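Local coordinates for protein signal recognition particle receptor FtsY (PDB 5L3W) that belongs to the SRP-type P-loop GTPases, pairing a helical bundle with a nucleotide-binding domain that holds GDP, at residues Val255-Val260 with Tyr274-Pro279. Residues are numbered along the deposited sequence; the frame is centred on the assembly and turned at random.
Sequences VILTKV and YELKKP. With GDP (guanosine-5'-diphosphate), chain B.
The amide N of Val255 meets the carbonyl O of Pro279 at 2.8 Å, a hydrogen bond bent to 151° at the hydrogen, with the donor nearly in line with the C=O. Beside it the apolar groups close up. With CG1 anti to its backbone N (chi1 166°), Val255 directs that methyl to CD1 of Leu276, 4.2 Å away, while CG2 lies 4.1 Å from CB of Lys278; in both pairs the side chains cross at roughly a right angle. Leu276 CD1 also comes within 4.2 Å of Leu257 CD2, so one methyl bridges two residues on the same strand. The contact joins elements of a beta-alpha-beta crossover of the P-loop GTPase domain: strand 254-258, helix 267-275 and the parallel strand 280-284, with Pro279, whose O takes the bond, immediately preceding the latter. Leu276 also packs on Leu240 and Ala243 of helix 236-249. Beyond CB the chain of Lys278, bent at chi2 and chi4, leads away from Val255, and its NZ hydrogen-bonds to Tyr252 O. Past the strand's other end, Lys259 N donates to GDP O6 at 3.0 Å (157°), and CG of Lys259 lies 3.8 Å from GDP C5; Lys259 NZ forms a salt bridge with Asp232.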
loop_
_atom_site.group_PDB
_atom_site.type_symbol
_atom_site.label_atom_id
_atom_site.label_comp_id
_atom_site.label_asym_id
_atom_site.label_seq_id
_atom_site.Cartn_x
_atom_site.Cartn_y
_atom_site.Cartn_z
ATOM N N VAL A 255 -3.075 3.793 2.668
ATOM C CA VAL A 255 -3.954 2.829 2.019
ATOM C C VAL A 255 -3.244 1.485 1.961
ATOM O O VAL A 255 -2.028 1.432 1.778
ATOM C CB VAL A 255 -4.325 3.327 0.604
ATOM C CG1 VAL A 255 -4.959 2.224 -0.264
ATOM C CG2 VAL A 255 -5.233 4.566 0.699
ATOM N N ILE A 256 -3.990 0.398 2.124
ATOM C CA ILE A 256 -3.520 -0.926 1.733
ATOM C C ILE A 256 -4.446 -1.443 0.640
ATOM O O ILE A 256 -5.660 -1.554 0.849
ATOM C CB ILE A 256 -3.463 -1.902 2.916
ATOM C CG1 ILE A 256 -2.362 -1.465 3.900
ATOM C CG2 ILE A 256 -3.202 -3.349 2.409
ATOM C CD1 ILE A 256 -2.210 -2.375 5.097
ATOM N N LEU A 257 -3.867 -1.768 -0.516
ATOM C CA LEU A 257 -4.599 -2.296 -1.653
ATOM C C LEU A 257 -4.618 -3.814 -1.570
ATOM O O LEU A 257 -3.559 -4.454 -1.546
ATOM C CB LEU A 257 -3.949 -1.852 -2.966
ATOM C CG LEU A 257 -3.928 -0.363 -3.297
ATOM C CD1 LEU A 257 -3.231 -0.169 -4.640
ATOM C CD2 LEU A 257 -5.361 0.159 -3.337
ATOM N N THR A 258 -5.808 -4.391 -1.561
ATOM C CA THR A 258 -5.955 -5.835 -1.526
ATOM C C THR A 258 -6.221 -6.330 -2.934
ATOM O O THR A 258 -6.565 -5.551 -3.826
ATOM C CB THR A 258 -7.098 -6.251 -0.603
ATOM O OG1 THR A 258 -8.339 -5.845 -1.194
ATOM C CG2 THR A 258 -6.949 -5.556 0.742
ATOM N N LYS A 259 -6.043 -7.642 -3.118
ATOM C CA LYS A 259 -6.338 -8.347 -4.357
ATOM C C LYS A 259 -5.472 -7.881 -5.522
ATOM O O LYS A 259 -5.854 -8.051 -6.689
ATOM C CB LYS A 259 -7.827 -8.226 -4.711
ATOM C CG LYS A 259 -8.737 -8.881 -3.687
ATOM C CD LYS A 259 -10.184 -8.496 -3.874
ATOM C CE LYS A 259 -11.004 -8.978 -2.685
ATOM N NZ LYS A 259 -12.166 -8.090 -2.420
ATOM N N VAL A 260 -4.295 -7.320 -5.233
ATOM C CA VAL A 260 -3.404 -6.893 -6.308
ATOM C C VAL A 260 -2.957 -8.092 -7.136
ATOM O O VAL A 260 -2.669 -7.950 -8.332
ATOM C CB VAL A 260 -2.206 -6.087 -5.743
ATOM C CG1 VAL A 260 -1.298 -5.640 -6.857
ATOM C CG2 VAL A 260 -2.688 -4.835 -5.022
ATOM N N TYR A 274 -2.792 6.142 -8.858
ATOM C CA TYR A 274 -2.516 7.485 -9.353
ATOM C C TYR A 274 -3.566 8.481 -8.878
ATOM O O TYR A 274 -3.248 9.648 -8.625
ATOM C CB TYR A 274 -2.462 7.486 -10.877
ATOM C CG TYR A 274 -2.055 8.802 -11.506
ATOM C CD1 TYR A 274 -0.806 9.356 -11.257
ATOM C CD2 TYR A 274 -2.905 9.480 -12.372
ATOM C CE1 TYR A 274 -0.410 10.552 -11.849
ATOM C CE2 TYR A 274 -2.514 10.667 -12.974
ATOM C CZ TYR A 274 -1.264 11.195 -12.708
ATOM O OH TYR A 274 -0.869 12.380 -13.296
ATOM N N GLU A 275 -4.820 8.053 -8.785
ATOM C CA GLU A 275 -5.900 8.943 -8.390
ATOM C C GLU A 275 -6.079 9.009 -6.885
ATOM O O GLU A 275 -6.767 9.910 -6.404
ATOM C CB GLU A 275 -7.213 8.515 -9.051
ATOM C CG GLU A 275 -7.029 7.993 -10.459
ATOM C CD GLU A 275 -8.103 8.483 -11.400
ATOM O OE1 GLU A 275 -8.801 9.449 -11.037
ATOM O OE2 GLU A 275 -8.253 7.901 -12.496
ATOM N N LEU A 276 -5.486 8.079 -6.138
ATOM C CA LEU A 276 -5.445 8.188 -4.686
ATOM C C LEU A 276 -4.545 9.345 -4.268
ATOM O O LEU A 276 -3.555 9.668 -4.929
ATOM C CB LEU A 276 -4.955 6.876 -4.053
ATOM C CG LEU A 276 -5.900 5.711 -4.367
ATOM C CD1 LEU A 276 -5.394 4.350 -3.855
ATOM C CD2 LEU A 276 -7.293 6.023 -3.808
ATOM N N LYS A 277 -4.912 9.980 -3.161
ATOM C CA LYS A 277 -4.144 11.069 -2.603
ATOM C C LYS A 277 -3.207 10.636 -1.479
ATOM O O LYS A 277 -2.194 11.305 -1.252
ATOM C CB LYS A 277 -5.106 12.161 -2.113
ATOM C CG LYS A 277 -5.796 12.863 -3.288
ATOM C CD LYS A 277 -7.116 13.518 -2.900
ATOM C CE LYS A 277 -6.882 14.822 -2.169
ATOM N NZ LYS A 277 -8.155 15.537 -1.888
ATOM N N LYS A 278 -3.493 9.528 -0.804
ATOM C CA LYS A 278 -2.732 8.943 0.288
ATOM C C LYS A 278 -1.798 7.845 -0.215
ATOM O O LYS A 278 -2.110 7.148 -1.188
ATOM C CB LYS A 278 -3.681 8.354 1.342
ATOM C CG LYS A 278 -4.109 9.346 2.425
ATOM C CD LYS A 278 -4.910 10.518 1.894
ATOM C CE LYS A 278 -5.330 11.463 3.031
ATOM N NZ LYS A 278 -4.175 11.891 3.888
ATOM N N PRO A 279 -0.665 7.647 0.456
ATOM C CA PRO A 279 0.271 6.596 0.029
ATOM C C PRO A 279 -0.300 5.195 0.180
ATOM O O PRO A 279 -1.045 4.901 1.112
ATOM C CB PRO A 279 1.488 6.791 0.954
ATOM C CG PRO A 279 0.969 7.613 2.152
ATOM C CD PRO A 279 -0.136 8.476 1.562
HETATM P PB GDP B . -14.190 -8.120 4.786
HETATM O O1B GDP B . -13.538 -8.332 6.132
HETATM O O2B GDP B . -14.080 -6.661 4.410
HETATM O O3B GDP B . -15.653 -8.479 4.825
HETATM O O3A GDP B . -13.372 -8.972 3.696
HETATM P PA GDP B . -12.630 -10.380 3.983
HETATM O O1A GDP B . -11.402 -10.249 4.854
HETATM O O2A GDP B . -13.617 -11.380 4.548
HETATM O "O5'" GDP B . -12.203 -10.783 2.493
HETATM C "C5'" GDP B . -13.203 -11.081 1.509
HETATM C "C4'" GDP B . -12.614 -12.040 0.480
HETATM O "O4'" GDP B . -11.540 -11.389 -0.217
HETATM C "C3'" GDP B . -12.012 -13.250 1.186
HETATM O "O3'" GDP B . -12.387 -14.480 0.554
HETATM C "C2'" GDP B . -10.520 -13.041 1.065
HETATM O "O2'" GDP B . -9.815 -14.280 1.010
HETATM C "C1'" GDP B . -10.392 -12.230 -0.216
HETATM N N9 GDP B . -9.130 -11.463 -0.216
HETATM C C8 GDP B . -8.739 -10.549 0.695
HETATM N N7 GDP B . -7.509 -10.061 0.400
HETATM C C5 GDP B . -7.099 -10.670 -0.733
HETATM C C6 GDP B . -5.905 -10.617 -1.611
HETATM O O6 GDP B . -4.947 -9.859 -1.363
HETATM N N1 GDP B . -5.877 -11.419 -2.681
HETATM C C2 GDP B . -6.888 -12.255 -2.991
HETATM N N2 GDP B . -6.775 -13.028 -4.101
HETATM N N3 GDP B . -8.011 -12.351 -2.236
HETATM C C4 GDP B . -8.167 -11.597 -1.126
#